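Local coordinates for protein L-threonine-O-3-phosphate decarboxylase (Porphyromonas gingivalis, PDB 3FKD) that probably binds pyridoxal 5'-phosphate and probably decarboxylates L-threonine O-3-phosphate, at residues 50-55 with 70-75; 262-267 with 333-338; 295-298 with 302-305. All coordinates share one frame; numbering follows the deposited sequence.

In the fold
Contact 1 lies at an edge of the seven-stranded sheet that, as in fold type I pyridoxal phosphate enzymes, forms the core of the large domain, with Asn74 reaching the second subunit; the loop after strand 70-73 probably lies near the cofactor phosphate, as in relatives. Contacts 2 and 3 sit on the other side of the chain's centre in the small domain, their centres 45 Å and 37 Å from that of contact 1. With centres 14 Å apart, these two touch through helix 325-339, which supplies 333-338 and packs on 295-298: Phe338 meets Tyr295 edge-to-face, and Ala334 CB approaches Met296 CE at 3.4 Å. Contact 3 is nested within the chain loop that contact 2 closes.

Contact 1: 50-55 with 70-75; sequences PDAGTL and ILVTNG
Ala52 and Leu55, at the start of helix 53-62, close over Val72 on strand 70-73, an outermost strand, within this chain, of the seven-stranded sheet. Ala52 is the N-cap residue, and its left-handed backbone turns its methyl to the strand, where Ala52 CB stops 4.2 Å from Val72 CB. One helical turn on, Leu55 brings its branch across the valine: Leu55 CD2 meets Val72 CG1 at 4.2 Å, and Leu55 CG lies 4.2 Å from Val72 CG2. The two side chains cross at about a right angle, and both valine methyls take part. Val72 has CG1 anti to its backbone N (chi1 -176°), which sets CG1 beside the carbonyl carbon and CG2 beside the backbone N, both facing Leu55.

Strand 70-73 runs antiparallel to 207-210 and leads directly into helix 75-86. The 1-7-6-5-4-2-3 strand order is that of the fold type I large domain; in relatives, the loop after this strand faces the cofactor phosphate. Here that loop holds Asn74, the centre of an inverse gamma turn, whose ND2 bonds to Ala227 O of the second subunit. Helix 230-241 packs against both residues, with Ile233 on Ala52 and both Ala236 and Leu240 on Leu55. Around the helix start, Asp51 OD2 forms a salt bridge with Arg56, and Thr54 OG1 is hydrogen-bonded to Glu49.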
# COMPACT_ATOMS: atom_id res chain seq x y z
N PRO A 50 11.22 -7.12 0.95
CA PRO A 50 10.61 -6.57 -0.27
C PRO A 50 9.43 -7.42 -0.62
O PRO A 50 8.48 -7.07 -1.30
CB PRO A 50 11.69 -6.81 -1.33
CG PRO A 50 12.94 -7.11 -0.58
CD PRO A 50 12.54 -7.71 0.70
N ASP A 51 9.60 -8.62 -0.12
CA ASP A 51 8.79 -9.78 -0.40
C ASP A 51 7.75 -10.10 0.71
O ASP A 51 6.88 -10.94 0.51
CB ASP A 51 9.79 -10.94 -0.48
CG ASP A 51 9.21 -12.14 -1.09
OD1 ASP A 51 8.01 -12.07 -1.47
OD2 ASP A 51 9.94 -13.15 -1.20
N ALA A 52 7.89 -9.48 1.88
CA ALA A 52 7.35 -10.06 3.14
C ALA A 52 7.47 -11.59 3.19
O ALA A 52 6.52 -12.28 3.59
CB ALA A 52 5.89 -9.63 3.36
N GLY A 53 8.63 -12.12 2.80
CA GLY A 53 8.79 -13.55 2.61
C GLY A 53 8.68 -14.41 3.86
O GLY A 53 8.27 -15.56 3.77
N THR A 54 9.08 -13.88 5.01
CA THR A 54 8.97 -14.61 6.25
C THR A 54 7.50 -14.75 6.66
O THR A 54 7.07 -15.84 7.10
CB THR A 54 9.82 -13.97 7.39
OG1 THR A 54 11.19 -14.03 7.04
CG2 THR A 54 9.69 -14.74 8.64
N LEU A 55 6.74 -13.66 6.52
CA LEU A 55 5.31 -13.74 6.76
C LEU A 55 4.67 -14.75 5.82
O LEU A 55 3.91 -15.61 6.25
CB LEU A 55 4.62 -12.38 6.66
CG LEU A 55 3.14 -12.28 7.05
CD1 LEU A 55 2.89 -13.00 8.39
CD2 LEU A 55 2.72 -10.86 7.13
N ILE A 70 0.95 -18.40 -1.41
CA ILE A 70 0.56 -17.18 -0.70
C ILE A 70 1.23 -15.95 -1.28
O ILE A 70 2.33 -15.99 -1.82
CB ILE A 70 0.76 -17.24 0.86
CG1 ILE A 70 -0.42 -17.94 1.55
CG2 ILE A 70 0.83 -15.85 1.47
CD1 ILE A 70 -0.40 -19.45 1.55
N LEU A 71 0.55 -14.83 -1.18
CA LEU A 71 1.11 -13.58 -1.62
C LEU A 71 0.54 -12.54 -0.67
O LEU A 71 -0.67 -12.27 -0.70
CB LEU A 71 0.71 -13.28 -3.07
CG LEU A 71 1.09 -11.86 -3.50
CD1 LEU A 71 2.45 -11.82 -4.09
CD2 LEU A 71 0.08 -11.28 -4.49
N VAL A 72 1.40 -12.02 0.19
CA VAL A 72 1.02 -10.97 1.10
C VAL A 72 0.76 -9.67 0.34
O VAL A 72 1.47 -9.32 -0.55
CB VAL A 72 2.05 -10.79 2.26
CG1 VAL A 72 1.60 -9.74 3.27
CG2 VAL A 72 2.29 -12.12 2.96
N THR A 73 -0.27 -8.95 0.74
CA THR A 73 -0.73 -7.81 -0.02
C THR A 73 -0.88 -6.58 0.90
O THR A 73 -0.91 -6.73 2.11
CB THR A 73 -2.05 -8.17 -0.77
OG1 THR A 73 -2.21 -7.29 -1.87
CG2 THR A 73 -3.25 -8.08 0.14
N ASN A 74 -0.90 -5.38 0.34
CA ASN A 74 -1.14 -4.15 1.09
C ASN A 74 -2.63 -3.97 1.43
O ASN A 74 -3.23 -3.01 0.99
CB ASN A 74 -0.68 -2.96 0.26
CG ASN A 74 -0.58 -1.65 1.05
OD1 ASN A 74 -0.34 -1.63 2.22
ND2 ASN A 74 -0.71 -0.53 0.34
N GLY A 75 -3.21 -4.86 2.24
CA GLY A 75 -4.64 -4.83 2.49
C GLY A 75 -5.38 -5.75 1.53
O GLY A 75 -4.85 -6.11 0.50

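Contact 2: 262-267 with 333-338; sequences TALNRL and KALETF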
# COMPACT_ATOMS: atom_id res chain seq x y z
N THR A 262 -34.45 -8.82 16.38
CA THR A 262 -35.77 -9.02 16.94
C THR A 262 -36.36 -7.71 17.42
O THR A 262 -37.51 -7.36 17.08
CB THR A 262 -35.67 -9.95 18.16
OG1 THR A 262 -35.18 -11.24 17.76
CG2 THR A 262 -37.03 -10.08 18.84
N ALA A 263 -35.62 -7.00 18.25
CA ALA A 263 -36.07 -5.70 18.68
C ALA A 263 -36.28 -4.79 17.48
O ALA A 263 -37.31 -4.12 17.40
CB ALA A 263 -35.11 -5.09 19.67
N LEU A 264 -35.34 -4.77 16.52
CA LEU A 264 -35.54 -3.92 15.37
C LEU A 264 -36.83 -4.20 14.56
O LEU A 264 -37.51 -3.26 14.12
CB LEU A 264 -34.31 -3.88 14.46
CG LEU A 264 -33.13 -3.04 14.99
CD1 LEU A 264 -31.90 -3.28 14.18
CD2 LEU A 264 -33.42 -1.57 15.10
N ASN A 265 -37.17 -5.46 14.35
CA ASN A 265 -38.33 -5.76 13.53
C ASN A 265 -39.61 -5.30 14.27
O ASN A 265 -40.57 -4.80 13.67
CB ASN A 265 -38.38 -7.24 13.16
CG ASN A 265 -37.45 -7.59 12.01
OD1 ASN A 265 -37.28 -6.83 11.07
ND2 ASN A 265 -36.84 -8.77 12.09
N ARG A 266 -39.61 -5.44 15.59
CA ARG A 266 -40.75 -5.02 16.38
C ARG A 266 -41.09 -3.58 16.09
O ARG A 266 -42.25 -3.18 16.20
CB ARG A 266 -40.46 -5.14 17.87
CG ARG A 266 -40.61 -6.52 18.39
CD ARG A 266 -40.76 -6.42 19.85
NE ARG A 266 -41.14 -7.70 20.42
CZ ARG A 266 -41.17 -7.94 21.72
NH1 ARG A 266 -40.85 -6.98 22.57
NH2 ARG A 266 -41.52 -9.14 22.14
N LEU A 267 -40.07 -2.80 15.75
CA LEU A 267 -40.30 -1.40 15.44
C LEU A 267 -41.19 -1.32 14.22
O LEU A 267 -41.10 -2.17 13.33
CB LEU A 267 -38.98 -0.64 15.23
CG LEU A 267 -38.54 0.15 16.47
CD1 LEU A 267 -38.63 -0.73 17.70
CD2 LEU A 267 -37.16 0.78 16.32
N LYS A 333 -33.90 3.01 21.01
CA LYS A 333 -34.62 4.23 21.37
C LYS A 333 -34.26 5.32 20.36
O LYS A 333 -35.14 5.95 19.78
CB LYS A 333 -34.27 4.65 22.78
CG LYS A 333 -34.50 3.51 23.75
CD LYS A 333 -34.71 3.96 25.19
CE LYS A 333 -35.28 2.81 26.02
NZ LYS A 333 -34.86 2.84 27.46
N ALA A 334 -32.97 5.51 20.15
CA ALA A 334 -32.50 6.48 19.19
C ALA A 334 -33.34 6.37 17.92
O ALA A 334 -33.83 7.36 17.40
CB ALA A 334 -31.04 6.24 18.89
N LEU A 335 -33.51 5.15 17.44
CA LEU A 335 -34.27 4.92 16.21
C LEU A 335 -35.80 5.21 16.37
O LEU A 335 -36.41 5.96 15.58
CB LEU A 335 -33.99 3.50 15.71
CG LEU A 335 -34.62 3.07 14.38
CD1 LEU A 335 -34.34 4.10 13.33
CD2 LEU A 335 -34.09 1.70 14.00
N GLU A 336 -36.41 4.59 17.38
CA GLU A 336 -37.80 4.80 17.71
C GLU A 336 -38.12 6.29 17.73
O GLU A 336 -39.12 6.74 17.18
CB GLU A 336 -38.10 4.19 19.08
CG GLU A 336 -39.55 3.94 19.28
CD GLU A 336 -39.82 2.80 20.26
OE1 GLU A 336 -38.83 2.26 20.84
OE2 GLU A 336 -41.02 2.44 20.43
N THR A 337 -37.23 7.05 18.36
CA THR A 337 -37.38 8.48 18.42
C THR A 337 -37.40 9.13 17.03
O THR A 337 -38.13 10.09 16.78
CB THR A 337 -36.25 9.06 19.27
OG1 THR A 337 -36.44 8.61 20.61
CG2 THR A 337 -36.28 10.56 19.25
N PHE A 338 -36.57 8.59 16.15
CA PHE A 338 -36.57 9.02 14.77
C PHE A 338 -37.94 8.77 14.13
O PHE A 338 -38.62 9.68 13.68
CB PHE A 338 -35.47 8.32 13.97
CG PHE A 338 -35.43 8.72 12.51
CD1 PHE A 338 -34.94 9.97 12.13
CD2 PHE A 338 -35.90 7.86 11.51
CE1 PHE A 338 -34.90 10.34 10.79
CE2 PHE A 338 -35.87 8.23 10.18
CZ PHE A 338 -35.37 9.47 9.82
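Leu335 points from helix 325-339 at the end of helix 250-266 and fits between Leu264 and Leu267. Followed outward, Leu335 CB stands about 4.2 Å from Leu267 CD2, and the same methyl comes to 3.9 Å from Leu335 CG. At the tip, Leu335 CD2 reaches both partners: it touches Leu264 CD2 at 3.5 Å and Leu267 CD2 at 4.0 Å. With its CG anti to the backbone N (chi1 -176°), Leu335 directs this methyl toward helix 250-266. Leu264 comes to it at about a right angle and end on, through a single methyl, while Leu267 lies at a slant along its branch point.

Leu267, just past the helix, offers its other branch to Glu336. Its CD1 stands 4.3 Å from Glu336 OE1, and its CD2 rests 4.0 Å from Glu336 N, so the leucine lies against the backbone of the facing helix as well as against side chains. Both helices belong to the small domain and pack on one face of its antiparallel strands, with Phe280 against Leu264 and Leu282 against Leu335. Helix 289-298 adds Leu292 against Leu335, and Asn265 OD1 ties the end of helix 250-266 to Val272 N. Within helix 325-339, Thr337 OG1 turns back to Lys333 O at 3.1 Å, approaching from above the carbonyl plane; the same oxygen also accepts from Thr337 N.

No hydrogen bond or salt bridge crosses between 262-267 and 333-338, so the two segments meet through apolar contacts of three leucines, to which Ile332 and Phe331 add, and the exposed Glu336 carboxylate marks where the apolar seam gives way to solvent.

Contact 3: 295-298 with 302-305; sequences YMLE and MLIR
Met296 and Met302, both selenomethionines, slant across one another where helix 289-298 gives way to strand 302-306. Met296 folds back on itself, bent at chi2 (-64°) and chi3 (-76°), and so brings its methyl round to the Met302 side chain: Met296 CE lies 3.9 Å from Met302 SE. Nearer the backbone, Met296 CB sits 3.5 Å from Met302 O, and the same CB also approaches Ile304, with Met296 CB 4.4 Å from Ile304 CG2.

Leu297 and Leu303 form a second pair of a different kind. They lie side by side and point the same way, each with CG anti to its backbone N, and their nearest methyls, Leu297 CD1 and Leu303 CD1, are 4.1 Å apart.

Between the two pairs the backbones are joined directly. Met302 N donates to Met296 O over 2.8 Å in a nearly straight bond (172°), reaching the oxygen from above its carbonyl plane; this bond spans the short three-residue link from helix to strand. In the small domain the strand then enters the sheet between 18-19 and 317-321: Leu303 bonds through its backbone to Val18 and Phe20, Arg305 to Arg319. The selenomethionine pair is covered by helix 325-339, where Ala334 touches both residues and Phe331 touches Met296, while Phe20 packs on Met302. Ile304 also rests on Leu292 of the helix and on Val318 of the adjacent strand.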
# COMPACT_ATOMS: atom_id res chain seq x y z
N TYR A 295 -29.27 12.26 11.83
CA TYR A 295 -29.99 12.34 13.10
C TYR A 295 -29.29 11.54 14.22
O TYR A 295 -28.87 12.09 15.24
CB TYR A 295 -31.39 11.78 12.86
CG TYR A 295 -32.27 11.66 14.07
CD1 TYR A 295 -33.08 12.73 14.47
CD2 TYR A 295 -32.34 10.47 14.80
CE1 TYR A 295 -33.91 12.64 15.56
CE2 TYR A 295 -33.16 10.37 15.91
CZ TYR A 295 -33.95 11.47 16.28
OH TYR A 295 -34.78 11.41 17.38
N MSE A 296 -29.17 10.24 14.01
CA MSE A 296 -28.39 9.35 14.84
C MSE A 296 -27.02 9.93 15.22
O MSE A 296 -26.58 9.80 16.35
CB MSE A 296 -28.24 8.01 14.12
CG MSE A 296 -29.56 7.36 13.78
SE MSE A 296 -30.60 6.89 15.41
CE MSE A 296 -29.55 5.30 15.94
N LEU A 297 -26.37 10.60 14.28
CA LEU A 297 -25.07 11.21 14.55
C LEU A 297 -25.21 12.49 15.38
O LEU A 297 -24.67 12.59 16.47
CB LEU A 297 -24.27 11.48 13.27
CG LEU A 297 -22.85 11.95 13.60
CD1 LEU A 297 -22.07 10.86 14.30
CD2 LEU A 297 -22.11 12.45 12.42
N GLU A 298 -25.97 13.45 14.87
CA GLU A 298 -26.18 14.70 15.58
C GLU A 298 -26.99 14.60 16.88
O GLU A 298 -26.57 15.13 17.91
CB GLU A 298 -26.76 15.74 14.62
CG GLU A 298 -25.77 16.02 13.53
CD GLU A 298 -26.38 16.66 12.28
OE1 GLU A 298 -27.57 17.09 12.32
OE2 GLU A 298 -25.64 16.71 11.26
N MSE A 302 -24.37 8.46 17.36
CA MSE A 302 -24.20 7.13 16.83
C MSE A 302 -23.97 7.17 15.34
O MSE A 302 -24.73 7.79 14.59
CB MSE A 302 -25.44 6.30 17.12
CG MSE A 302 -25.48 5.77 18.52
SE MSE A 302 -27.22 5.04 19.02
CE MSE A 302 -27.78 6.40 20.33
N LEU A 303 -22.93 6.47 14.89
CA LEU A 303 -22.69 6.40 13.46
C LEU A 303 -23.26 5.14 12.81
O LEU A 303 -23.13 4.05 13.32
CB LEU A 303 -21.19 6.59 13.11
CG LEU A 303 -20.94 6.85 11.61
CD1 LEU A 303 -21.53 8.18 11.18
CD2 LEU A 303 -19.46 6.83 11.24
N ILE A 304 -23.89 5.32 11.65
CA ILE A 304 -24.43 4.22 10.87
C ILE A 304 -23.91 4.34 9.44
O ILE A 304 -23.51 5.42 9.03
CB ILE A 304 -25.98 4.25 10.85
CG1 ILE A 304 -26.50 5.40 10.00
CG2 ILE A 304 -26.49 4.44 12.22
CD1 ILE A 304 -27.95 5.41 9.86
N ARG A 305 -23.91 3.23 8.69
CA ARG A 305 -23.59 3.24 7.27
C ARG A 305 -24.81 3.45 6.33
O ARG A 305 -25.62 2.56 6.11
CB ARG A 305 -22.84 1.95 6.91
CG ARG A 305 -22.57 1.74 5.44
CD ARG A 305 -21.47 2.64 4.88
NE ARG A 305 -20.64 1.94 3.87
CZ ARG A 305 -20.88 2.01 2.57
NH1 ARG A 305 -21.89 2.74 2.11
NH2 ARG A 305 -20.11 1.35 1.72